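Side-chain contacts in adenosine 5'-monophosphoramidase HNT1 (Candida albicans, PDB 6IQ1), which probably hydrolyses adenosine 5'-monophosphoramidates to AMP as a homodimeric histidine triad enzyme: residues D[112-115]-D[116-119]; D[50-53]-D[54-57]. All blocks are in the same frame, centred on the assembly; numbering follows the deposited sequence.

Contact 1 (D[112-115]-D[116-119]); sequences KKDE and ATGL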
# COMPACT_ATOMS: atom_id res chain seq x y z
N LYS D 112 1.71 -10.69 -9.02
CA LYS D 112 1.60 -10.23 -10.42
C LYS D 112 2.37 -11.21 -11.31
O LYS D 112 3.56 -11.02 -11.56
CB LYS D 112 2.12 -8.79 -10.59
CG LYS D 112 1.93 -8.22 -11.99
CD LYS D 112 0.49 -7.82 -12.22
CE LYS D 112 0.26 -7.27 -13.61
NZ LYS D 112 -1.19 -7.02 -13.87
N LYS D 113 1.67 -12.24 -11.80
CA LYS D 113 2.32 -13.30 -12.57
C LYS D 113 2.28 -13.06 -14.08
O LYS D 113 3.11 -13.61 -14.81
CB LYS D 113 1.67 -14.65 -12.24
CG LYS D 113 1.99 -15.17 -10.85
CD LYS D 113 1.25 -16.47 -10.55
CE LYS D 113 2.21 -17.60 -10.19
NZ LYS D 113 1.50 -18.71 -9.49
N ASP D 114 1.34 -12.25 -14.55
CA ASP D 114 1.19 -11.95 -15.96
C ASP D 114 0.39 -10.66 -16.07
O ASP D 114 0.11 -10.01 -15.06
CB ASP D 114 0.52 -13.11 -16.70
CG ASP D 114 -0.81 -13.49 -16.08
OD1 ASP D 114 -1.78 -12.72 -16.23
OD2 ASP D 114 -0.86 -14.55 -15.41
N GLU D 115 -0.01 -10.31 -17.28
CA GLU D 115 -0.74 -9.06 -17.50
C GLU D 115 -2.24 -9.19 -17.34
O GLU D 115 -2.91 -8.18 -17.07
CB GLU D 115 -0.44 -8.53 -18.90
CG GLU D 115 1.04 -8.48 -19.22
CD GLU D 115 1.55 -7.05 -19.35
OE1 GLU D 115 2.77 -6.83 -19.14
OE2 GLU D 115 0.72 -6.16 -19.66
N ALA D 116 -2.81 -10.39 -17.51
CA ALA D 116 -4.26 -10.53 -17.46
C ALA D 116 -4.78 -10.59 -16.03
O ALA D 116 -5.90 -10.16 -15.77
CB ALA D 116 -4.70 -11.78 -18.23
N THR D 117 -4.00 -11.14 -15.12
CA THR D 117 -4.40 -11.24 -13.73
C THR D 117 -3.66 -10.19 -12.89
O THR D 117 -2.87 -9.39 -13.40
CB THR D 117 -4.11 -12.65 -13.21
OG1 THR D 117 -2.70 -12.91 -13.29
CG2 THR D 117 -4.87 -13.69 -14.04
N GLY D 118 -3.93 -10.22 -11.59
CA GLY D 118 -3.29 -9.29 -10.69
C GLY D 118 -3.82 -7.89 -10.89
O GLY D 118 -4.78 -7.64 -11.63
N LEU D 119 -3.17 -6.95 -10.21
CA LEU D 119 -3.58 -5.56 -10.30
C LEU D 119 -3.26 -5.00 -11.68
O LEU D 119 -2.18 -5.24 -12.23
CB LEU D 119 -2.90 -4.73 -9.21
CG LEU D 119 -3.29 -3.26 -9.18
CD1 LEU D 119 -4.79 -3.11 -8.99
CD2 LEU D 119 -2.55 -2.51 -8.09
O HOH W 1 -1.20 -12.57 -11.38
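The ammonium group of K112 reaches across the turn between strands 107-112 and 120-122 and is shared by two backbone carbonyls. Its NZ lies 2.9 Å from T117 O, almost in line with that carbonyl (162° at the oxygen), and 2.6 Å from L119 O, which it meets from above the carbonyl plane. A bend at chi2 (76°) turns the otherwise extended lysine chain inward, and its CD passes 4.3 Å from the CA of G118, where no side chain stands in the way. This end is buried: I97 of the second subunit packs on K112, while L119 leans on N89 and L91 of strand 87-94.

The outer end of the turn is looser. D114 crosses T117 at about a right angle, and its OD1 accepts a hydrogen bond from the backbone N of T117 at 2.9 Å with an N-H...O angle of 157°. The backbone N of A116 adds a weaker bond to the same OD1, an Asx-turn pattern extended by the bond from T117. T117 OG1 stands 3.1 Å from D114 OD1, a weak contact, and shares a water with the backbone N of K113. Beyond this the loop is solvent-facing at E115 and A116, although exposed K113 forms a salt bridge with E39.

The two polar ends thus work in opposite senses. A carboxylate gathers N-H groups at the outer end of the loop, whereas two carbonyl oxygens point their dipoles at the buried ammonium group and would be expected to stabilise its charge.

Contact 2 (D[50-53]-D[54-57]); sequences GAKL and HNIP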
# COMPACT_ATOMS: atom_id res chain seq x y z
N GLY D 50 -11.26 0.94 11.63
CA GLY D 50 -11.31 2.26 11.03
C GLY D 50 -11.64 2.16 9.56
O GLY D 50 -11.26 1.20 8.88
N ALA D 51 -12.36 3.15 9.06
CA ALA D 51 -12.76 3.04 7.66
C ALA D 51 -11.61 3.38 6.73
O ALA D 51 -11.38 2.67 5.75
CB ALA D 51 -13.97 3.94 7.38
N LYS D 52 -10.86 4.44 7.02
CA LYS D 52 -9.76 4.88 6.18
C LYS D 52 -8.43 4.79 6.92
O LYS D 52 -8.38 4.64 8.15
CB LYS D 52 -10.01 6.31 5.68
CG LYS D 52 -11.13 6.38 4.68
CD LYS D 52 -11.46 7.81 4.28
CE LYS D 52 -12.42 7.80 3.10
NZ LYS D 52 -12.57 9.15 2.47
N LEU D 53 -7.33 4.87 6.15
CA LEU D 53 -5.99 4.78 6.73
C LEU D 53 -5.80 5.75 7.89
O LEU D 53 -5.21 5.41 8.91
CB LEU D 53 -4.93 5.03 5.65
CG LEU D 53 -3.52 4.64 6.10
CD1 LEU D 53 -3.34 3.14 5.93
CD2 LEU D 53 -2.45 5.40 5.36
N HIS D 54 -6.33 6.97 7.77
CA HIS D 54 -6.12 7.94 8.84
C HIS D 54 -6.98 7.68 10.08
O HIS D 54 -6.83 8.40 11.08
CB HIS D 54 -6.36 9.35 8.31
CG HIS D 54 -7.73 9.58 7.77
ND1 HIS D 54 -8.03 9.52 6.43
CD2 HIS D 54 -8.89 9.87 8.40
CE1 HIS D 54 -9.32 9.76 6.25
NE2 HIS D 54 -9.86 9.98 7.44
N ASN D 55 -7.88 6.69 10.05
CA ASN D 55 -8.67 6.32 11.22
C ASN D 55 -8.02 5.21 12.04
O ASN D 55 -8.67 4.68 12.94
CB ASN D 55 -10.08 5.88 10.80
CG ASN D 55 -10.77 6.90 9.90
OD1 ASN D 55 -11.09 6.61 8.76
ND2 ASN D 55 -11.00 8.10 10.43
N ILE D 56 -6.78 4.84 11.75
CA ILE D 56 -6.14 3.68 12.37
C ILE D 56 -5.03 4.18 13.29
O ILE D 56 -4.21 5.00 12.87
CB ILE D 56 -5.57 2.71 11.31
CG1 ILE D 56 -6.70 2.21 10.40
CG2 ILE D 56 -4.92 1.52 11.96
CD1 ILE D 56 -7.80 1.48 11.14
N PRO D 57 -4.96 3.71 14.53
CA PRO D 57 -3.89 4.16 15.43
C PRO D 57 -2.51 3.79 14.89
O PRO D 57 -2.34 2.79 14.20
CB PRO D 57 -4.19 3.42 16.75
CG PRO D 57 -5.62 2.97 16.63
CD PRO D 57 -5.86 2.74 15.17
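Three hydrogen bonds tie K52 and L53 to N55 and I56. The carboxamide of N55 turns back beside its own backbone N (chi1 -52°) and offers OD1 to the backbone N of K52 at 2.8 Å; the donor sits in the plane of the amide, on a lone pair, with an N-H...O angle of 148°. In the reverse direction the backbone N of N55 donates to K52 O, also at 2.8 Å, so the two residues grip each other through a pair of bonds. One step further on, the backbone N of I56 reaches L53 O at 3.3 Å.

These successive i to i+3 backbone bonds define a short 3-10 turn, which delivers the chain to P57 at the N-cap of helix 58-74. The turn follows H49, a ligand of the bound zinc, and its start lies beside the presumed nucleotide site of the HIT fold: A51 O accepts a bond from Q100 NE2, and the side chain of L53 lies about 4 Å from that of F107, both probable AMP-binding residues.

The aromatic contact is a CH-pi interaction. K52 and H54 run side by side, and K52 CB sits over one face of the imidazole, 4.0 Å from its centroid, with K52 CD 3.5 Å from H54 CE1. Both ring nitrogens are bonded to the second subunit, ND1 to Y88 OH and NE2 to N81 OD1, which fixes the rotation of the ring.

Apolar contacts involve I56 and L53. I56 CD1 comes within 3.6 Å of the CA of G50, a residue without a side chain to obstruct it, and both I56 and L53 rest on L61 of helix 58-74.

In the fold
From the N terminus, the chain passes through strands 21-24, 28-32 and 42-46 before contact 2 closes the turn that leads into helix 58-74. Strand 87-94 and then strand 107-112, which begins within the histidine triad motif, follow before contact 1 closes the loop ahead of strand 120-122. The two contacts lie in series, neither nesting nor crossing, with centres about 29 Å apart on opposite sides of the chain's centre. Contact 2 joins the zinc-site end of the fold to helix 58-74, whereas contact 1 links the far end of strand 107-112 to strand 120-122. Both meet the second subunit.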